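Local structure of SYE1 (Shewanella oneidensis, 4AWT) at residues H109-D114 against V131-G136; S120-K125 against E195-S200. The protein binds FMN and probably reduces carbon-carbon double bonds with NADH or NADPH as hydride donor, as do related flavin enzymes of the old yellow enzyme family. The protein carries 1 engineered substitution. One frame throughout, in Å; residues are numbered along the deposited sequence.

Overall arrangement
SYE1 is a parallel eight-stranded beta/alpha barrel, and both contacts are made by the long connections that follow barrel strands 96-102 and 177-181. Along the chain the segments alternate: 109-114, 120-125, 131-136, then 195-200. Contact 1 is internal to the first connection, which it folds back upon its own hairpin of strands 130-133 and 141-144. Contact 2 ties that same connection to the loop after helix 187-192. The first connection is thus fastened at two points, with centres about 23 Å and nearest atoms about 9 Å apart. Contact 1 is the nearer to the flavin, the side chain of Phe132 being about 8 Å from FMN; contact 2 is remote from it, though the Glu195 side chain is about 6 Å from a bound ethyl hydrogen carbonate.

Contact 1 of 2, residues H109-D114 against V131-G136; sequences HPDNID and VFVDNG
Val133 presses its CG1 methyl against His109, Asp111 and Asn112. That methyl lies 3.7 Å from Asn112 ND2, and the two side chains cross at about a right angle; on its other contacts it reaches His109 CB at 4.0 Å and Asp111 CB at 3.9 Å. A beta-branched valine suits a strand, and here its first torsion, with CG1 anti to the carbonyl carbon (chi1 -59°), delivers one branch to these three residues, while CG2 approaches the carboxylate of Asp111.

Asn112 supplies the direct polar link. Its ND2 donates to Phe132 O at 3.0 Å in a nearly straight bond (169° at the hydrogen); the acceptor lies close to the amide plane, but the donor stands well above the plane of the carbonyl. The same nitrogen makes a weak bond to Gly67 O. The other end of the amide, OD1, accepts from a water at 2.6 Å that in turn accepts from Asp134 N, so both ends of this buried side chain are used, which an asparagine can do and a hydrocarbon could not. A second water joins Asp111 OD2 to Asp134 O.

His109 brings CB to 4.0 Å from Val131 CG2, adding a second nonpolar touch. Its ND1 accepts from Asp111 N, which fixes the rotation of the ring beside the short 3-10 segment.

The turn thus lies against strand 130-133 of a two-stranded antiparallel hairpin, where Val131 pairs with Val143 and Val133 with Gly141. His109, Val131 and Val133 all touch Val143 on strand 141-144, while Phe132, whose CB is directed away from the turn, has its ring among those of Tyr68, Phe142 and Phe350.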
loop_
_atom_site.group_PDB
_atom_site.type_symbol
_atom_site.label_atom_id
_atom_site.label_comp_id
_atom_site.label_asym_id
_atom_site.label_seq_id
_atom_site.Cartn_x
_atom_site.Cartn_y
_atom_site.Cartn_z
ATOM N N HIS A 109 -5.142 14.882 -9.058
ATOM C CA HIS A 109 -5.632 15.935 -9.930
ATOM C C HIS A 109 -6.988 16.345 -9.386
ATOM O O HIS A 109 -7.724 15.458 -8.926
ATOM C CB HIS A 109 -5.741 15.417 -11.357
ATOM C CG HIS A 109 -6.108 16.429 -12.332
ATOM N ND1 HIS A 109 -7.335 16.828 -12.585
ATOM C CD2 HIS A 109 -5.366 17.141 -13.205
ATOM C CE1 HIS A 109 -7.434 17.770 -13.468
ATOM N NE2 HIS A 109 -6.198 17.986 -13.913
ATOM N N PRO A 110 -7.368 17.612 -9.453
ATOM C CA PRO A 110 -8.689 18.040 -8.986
ATOM C C PRO A 110 -9.844 17.199 -9.480
ATOM O O PRO A 110 -10.847 17.030 -8.765
ATOM C CB PRO A 110 -8.758 19.524 -9.465
ATOM C CG PRO A 110 -7.314 19.911 -9.315
ATOM C CD PRO A 110 -6.548 18.757 -9.903
ATOM N N ASP A 111 -9.854 16.700 -10.632
ATOM C CA ASP A 111 -10.881 15.883 -11.228
ATOM C C ASP A 111 -11.126 14.637 -10.368
ATOM O O ASP A 111 -12.231 14.115 -10.427
ATOM C CB ASP A 111 -10.577 15.457 -12.637
ATOM C CG ASP A 111 -10.640 16.476 -13.679
ATOM O OD1 ASP A 111 -10.984 17.648 -13.385
ATOM O OD2 ASP A 111 -10.378 16.158 -14.895
ATOM N N ASN A 112 -10.158 14.156 -9.623
ATOM C CA ASN A 112 -10.357 12.993 -8.781
ATOM C C ASN A 112 -10.787 13.302 -7.387
ATOM O O ASN A 112 -11.103 12.385 -6.644
ATOM C CB ASN A 112 -9.043 12.188 -8.758
ATOM C CG ASN A 112 -8.725 11.514 -10.046
ATOM O OD1 ASN A 112 -9.641 11.168 -10.802
ATOM N ND2 ASN A 112 -7.467 11.255 -10.331
ATOM N N ILE A 113 -10.798 14.588 -7.006
ATOM C CA ILE A 113 -11.088 14.997 -5.656
ATOM C C ILE A 113 -12.112 16.137 -5.632
ATOM O O ILE A 113 -12.032 17.098 -4.895
ATOM C CB ILE A 113 -9.826 15.333 -4.855
ATOM C CG1 ILE A 113 -8.974 16.440 -5.481
ATOM C CG2 ILE A 113 -8.972 14.061 -4.654
ATOM C CD1 ILE A 113 -7.893 16.952 -4.570
ATOM N N ASP A 114 -13.135 15.952 -6.451
ATOM C CA ASP A 114 -14.334 16.841 -6.388
ATOM C C ASP A 114 -13.951 18.270 -6.700
ATOM O O ASP A 114 -14.609 19.213 -6.222
ATOM C CB ASP A 114 -15.044 16.715 -5.012
ATOM C CG ASP A 114 -15.630 15.375 -4.645
ATOM O OD1 ASP A 114 -16.056 14.657 -5.597
ATOM O OD2 ASP A 114 -15.718 15.016 -3.429
ATOM N N VAL A 131 -0.968 11.181 -12.879
ATOM C CA VAL A 131 -2.044 10.310 -12.426
ATOM C C VAL A 131 -2.996 10.091 -13.601
ATOM O O VAL A 131 -2.681 10.451 -14.727
ATOM C CB VAL A 131 -2.748 10.820 -11.165
ATOM C CG1 VAL A 131 -1.739 10.919 -10.019
ATOM C CG2 VAL A 131 -3.434 12.127 -11.403
ATOM N N PHE A 132 -4.146 9.462 -13.343
ATOM C CA PHE A 132 -5.119 9.341 -14.405
ATOM C C PHE A 132 -6.501 9.677 -13.822
ATOM O O PHE A 132 -6.779 9.475 -12.640
ATOM C CB PHE A 132 -5.092 8.004 -15.139
ATOM C CG PHE A 132 -5.294 6.763 -14.270
ATOM C CD1 PHE A 132 -6.544 6.364 -13.865
ATOM C CD2 PHE A 132 -4.196 6.009 -13.884
ATOM C CE1 PHE A 132 -6.720 5.215 -13.090
ATOM C CE2 PHE A 132 -4.372 4.881 -13.143
ATOM C CZ PHE A 132 -5.615 4.460 -12.739
ATOM N N VAL A 133 -7.346 10.155 -14.719
ATOM C CA VAL A 133 -8.687 10.617 -14.414
ATOM C C VAL A 133 -9.648 9.959 -15.350
ATOM O O VAL A 133 -9.294 9.392 -16.378
ATOM C CB VAL A 133 -8.780 12.165 -14.528
ATOM C CG1 VAL A 133 -7.815 12.868 -13.593
ATOM C CG2 VAL A 133 -8.613 12.585 -15.977
ATOM N N ASP A 134 -10.921 10.020 -14.991
ATOM C CA ASP A 134 -12.035 9.626 -15.885
ATOM C C ASP A 134 -12.336 10.762 -16.821
ATOM O O ASP A 134 -12.677 11.864 -16.341
ATOM C CB ASP A 134 -13.229 9.329 -14.965
ATOM C CG ASP A 134 -14.502 8.807 -15.617
ATOM O OD1 ASP A 134 -14.561 8.885 -16.844
ATOM O OD2 ASP A 134 -15.363 8.235 -14.866
ATOM N N ASN A 135 -12.137 10.506 -18.099
ATOM C CA ASN A 135 -12.385 11.567 -19.064
ATOM C C ASN A 135 -13.718 11.275 -19.764
ATOM O O ASN A 135 -13.964 11.897 -20.807
ATOM C CB ASN A 135 -11.272 11.693 -20.079
ATOM C CG ASN A 135 -11.049 10.359 -20.773
ATOM O OD1 ASN A 135 -11.895 9.464 -20.853
ATOM N ND2 ASN A 135 -9.835 10.267 -21.316
ATOM N N GLY A 136 -14.557 10.370 -19.272
ATOM C CA GLY A 136 -15.820 10.001 -19.870
ATOM C C GLY A 136 -15.741 8.790 -20.758
ATOM O O GLY A 136 -16.695 8.134 -21.146
HETATM O O HOH W 1 -11.760 14.610 -16.495
HETATM O O HOH W 2 -13.524 12.881 -13.107
HETATM O O HOH W 3 -11.745 10.752 -12.253
#

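Contact 2 of 2, residues S120-K125 against E195-S200; sequences SSSTLK and EANNRS
Arg199 reaches across to Ser121, joining two of the long loops that follow strands of the beta/alpha barrel: 120-125 belongs to the one after strand 96-102, while 195-200 comes from the one after strand 177-181. Its NH1 donates to Ser121 O at 2.8 Å, in a bond bent to 142°, with the carbonyl oxygen near the edge of the guanidinium. The aliphatic part of the side chain runs past this oxygen, CG at 3.2 Å from Ser121 O, and the bend at the third torsion (chi3 73°) turns the guanidinium back so that NH1 reaches the same atom. Ser121 OG lies 3.0 Å from Ala196 O, while its hydrogen bond is to Gln190 O.

Ser122 adds a second link, its OG accepting from Asn198 N at 2.8 Å; the short serine side chain puts an acceptor right beside its own backbone, where this N-H can meet it. Both Ser122 and Asn198 were modelled in two conformers, so the bond is sure only for this copy. Leu124 lays its CD1 methyl against the backbone, 3.5 Å from Glu195 O and near Ala196 O.

Outside this first shell, the guanidinium has further partners, NH1 also donating to Met151 O and NH2 forming a salt bridge with Asp201. Replacing Arg199 by a leucine would probably leave the carbonyls of Ser121 and Met151 without this donor and Asp201 without its charge partner, so that the two loops would be less firmly joined. From helix 187-192, Gln190 OE1 is hydrogen-bonded to Ser120 OG, and Phe191 touches the side chains of Ser121, Asn197 and Arg199.

A water also bridges the loops, donating to Ser120 OG at 2.7 Å and to Ala196 O at 2.8 Å.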
loop_
_atom_site.group_PDB
_atom_site.type_symbol
_atom_site.label_atom_id
_atom_site.label_comp_id
_atom_site.label_asym_id
_atom_site.label_seq_id
_atom_site.Cartn_x
_atom_site.Cartn_y
_atom_site.Cartn_z
ATOM N N SER A 120 -0.850 18.807 0.794
ATOM C CA SER A 120 0.455 18.197 1.045
ATOM C C SER A 120 1.047 18.791 2.301
ATOM O O SER A 120 0.458 19.645 2.969
ATOM C CB SER A 120 1.356 18.380 -0.151
ATOM O OG SER A 120 2.565 17.618 -0.061
ATOM N N SER A 121 2.275 18.359 2.614
ATOM C CA SER A 121 3.035 19.031 3.674
ATOM C C SER A 121 3.274 20.494 3.290
ATOM O O SER A 121 3.221 21.374 4.144
ATOM C CB SER A 121 4.326 18.294 3.892
ATOM O OG SER A 121 5.021 18.221 2.630
ATOM N N SER A 122 3.589 20.728 2.034
ATOM C CA SER A 122 4.059 21.954 1.475
ATOM C C SER A 122 3.331 22.315 0.229
ATOM O O SER A 122 2.460 21.575 -0.239
ATOM C CB SER A 122 5.564 21.770 1.161
ATOM O OG SER A 122 6.143 21.531 2.470
ATOM N N THR A 123 3.698 23.397 -0.424
ATOM C CA THR A 123 3.132 23.771 -1.719
ATOM C C THR A 123 3.960 23.286 -2.889
ATOM O O THR A 123 3.948 23.829 -3.979
ATOM C CB THR A 123 2.906 25.299 -1.843
ATOM O OG1 THR A 123 4.160 25.938 -1.721
ATOM C CG2 THR A 123 1.939 25.730 -0.765
ATOM N N LEU A 124 4.720 22.224 -2.759
ATOM C CA LEU A 124 5.617 21.715 -3.785
ATOM C C LEU A 124 4.835 20.733 -4.630
ATOM O O LEU A 124 4.308 19.745 -4.137
ATOM C CB LEU A 124 6.811 21.010 -3.138
ATOM C CG LEU A 124 7.786 21.890 -2.344
ATOM C CD1 LEU A 124 8.723 21.001 -1.551
ATOM C CD2 LEU A 124 8.522 22.814 -3.278
ATOM N N LYS A 125 4.782 20.971 -5.922
ATOM C CA LYS A 125 4.275 19.996 -6.886
ATOM C C LYS A 125 5.218 18.822 -7.005
ATOM O O LYS A 125 6.443 18.953 -7.004
ATOM C CB LYS A 125 4.177 20.709 -8.225
ATOM C CG LYS A 125 3.602 19.859 -9.325
ATOM C CD LYS A 125 3.659 20.572 -10.653
ATOM C CE LYS A 125 3.185 19.689 -11.778
ATOM N NZ LYS A 125 3.048 20.490 -13.029
ATOM N N GLU A 195 13.078 16.579 1.052
ATOM C CA GLU A 195 13.000 17.485 -0.062
ATOM C C GLU A 195 11.529 17.756 -0.464
ATOM O O GLU A 195 11.287 18.614 -1.325
ATOM C CB GLU A 195 13.825 16.981 -1.227
ATOM C CG GLU A 195 15.270 16.753 -0.838
ATOM C CD GLU A 195 15.912 17.820 0.071
ATOM O OE1 GLU A 195 16.039 18.873 -0.590
ATOM O OE2 GLU A 195 16.271 17.672 1.290
ATOM N N ALA A 196 10.605 17.038 0.119
ATOM C CA ALA A 196 9.190 17.271 -0.125
ATOM C C ALA A 196 8.513 18.109 0.954
ATOM O O ALA A 196 7.350 18.443 0.806
ATOM C CB ALA A 196 8.477 15.929 -0.265
ATOM N N ASN A 197 9.239 18.428 2.028
ATOM C CA ASN A 197 8.680 19.017 3.205
ATOM C C ASN A 197 9.488 20.309 3.502
ATOM O O ASN A 197 10.587 20.245 3.969
ATOM C CB ASN A 197 8.740 18.048 4.347
ATOM C CG ASN A 197 8.093 18.517 5.620
ATOM O OD1 ASN A 197 7.757 17.644 6.514
ATOM N ND2 ASN A 197 7.901 19.734 5.779
ATOM N N ASN A 198 8.823 21.464 3.247
ATOM C CA ASN A 198 9.516 22.704 3.643
ATOM C C ASN A 198 8.751 23.418 4.760
ATOM O O ASN A 198 8.873 24.651 4.914
ATOM C CB ASN A 198 9.739 23.581 2.441
ATOM C CG ASN A 198 8.525 24.019 1.700
ATOM O OD1 ASN A 198 8.698 24.490 0.566
ATOM N ND2 ASN A 198 7.338 23.965 2.206
ATOM N N ARG A 199 8.020 22.728 5.582
ATOM C CA ARG A 199 7.309 23.287 6.711
ATOM C C ARG A 199 8.257 23.849 7.725
ATOM O O ARG A 199 9.339 23.287 7.943
ATOM C CB ARG A 199 6.403 22.260 7.377
ATOM C CG ARG A 199 5.349 21.655 6.470
ATOM C CD ARG A 199 4.481 20.683 7.229
ATOM N NE ARG A 199 3.553 21.351 8.128
ATOM C CZ ARG A 199 2.333 21.725 7.821
ATOM N NH1 ARG A 199 1.832 21.518 6.601
ATOM N NH2 ARG A 199 1.563 22.279 8.735
ATOM N N SER A 200 7.788 24.900 8.358
ATOM C CA SER A 200 8.540 25.536 9.427
ATOM C C SER A 200 7.937 25.319 10.813
ATOM O O SER A 200 8.484 25.801 11.773
ATOM C CB SER A 200 8.664 27.062 9.206
ATOM O OG SER A 200 7.349 27.585 9.062
HETATM O O HOH W 4 5.169 17.809 -0.814
HETATM O O HOH W 5 5.210 25.219 1.299
#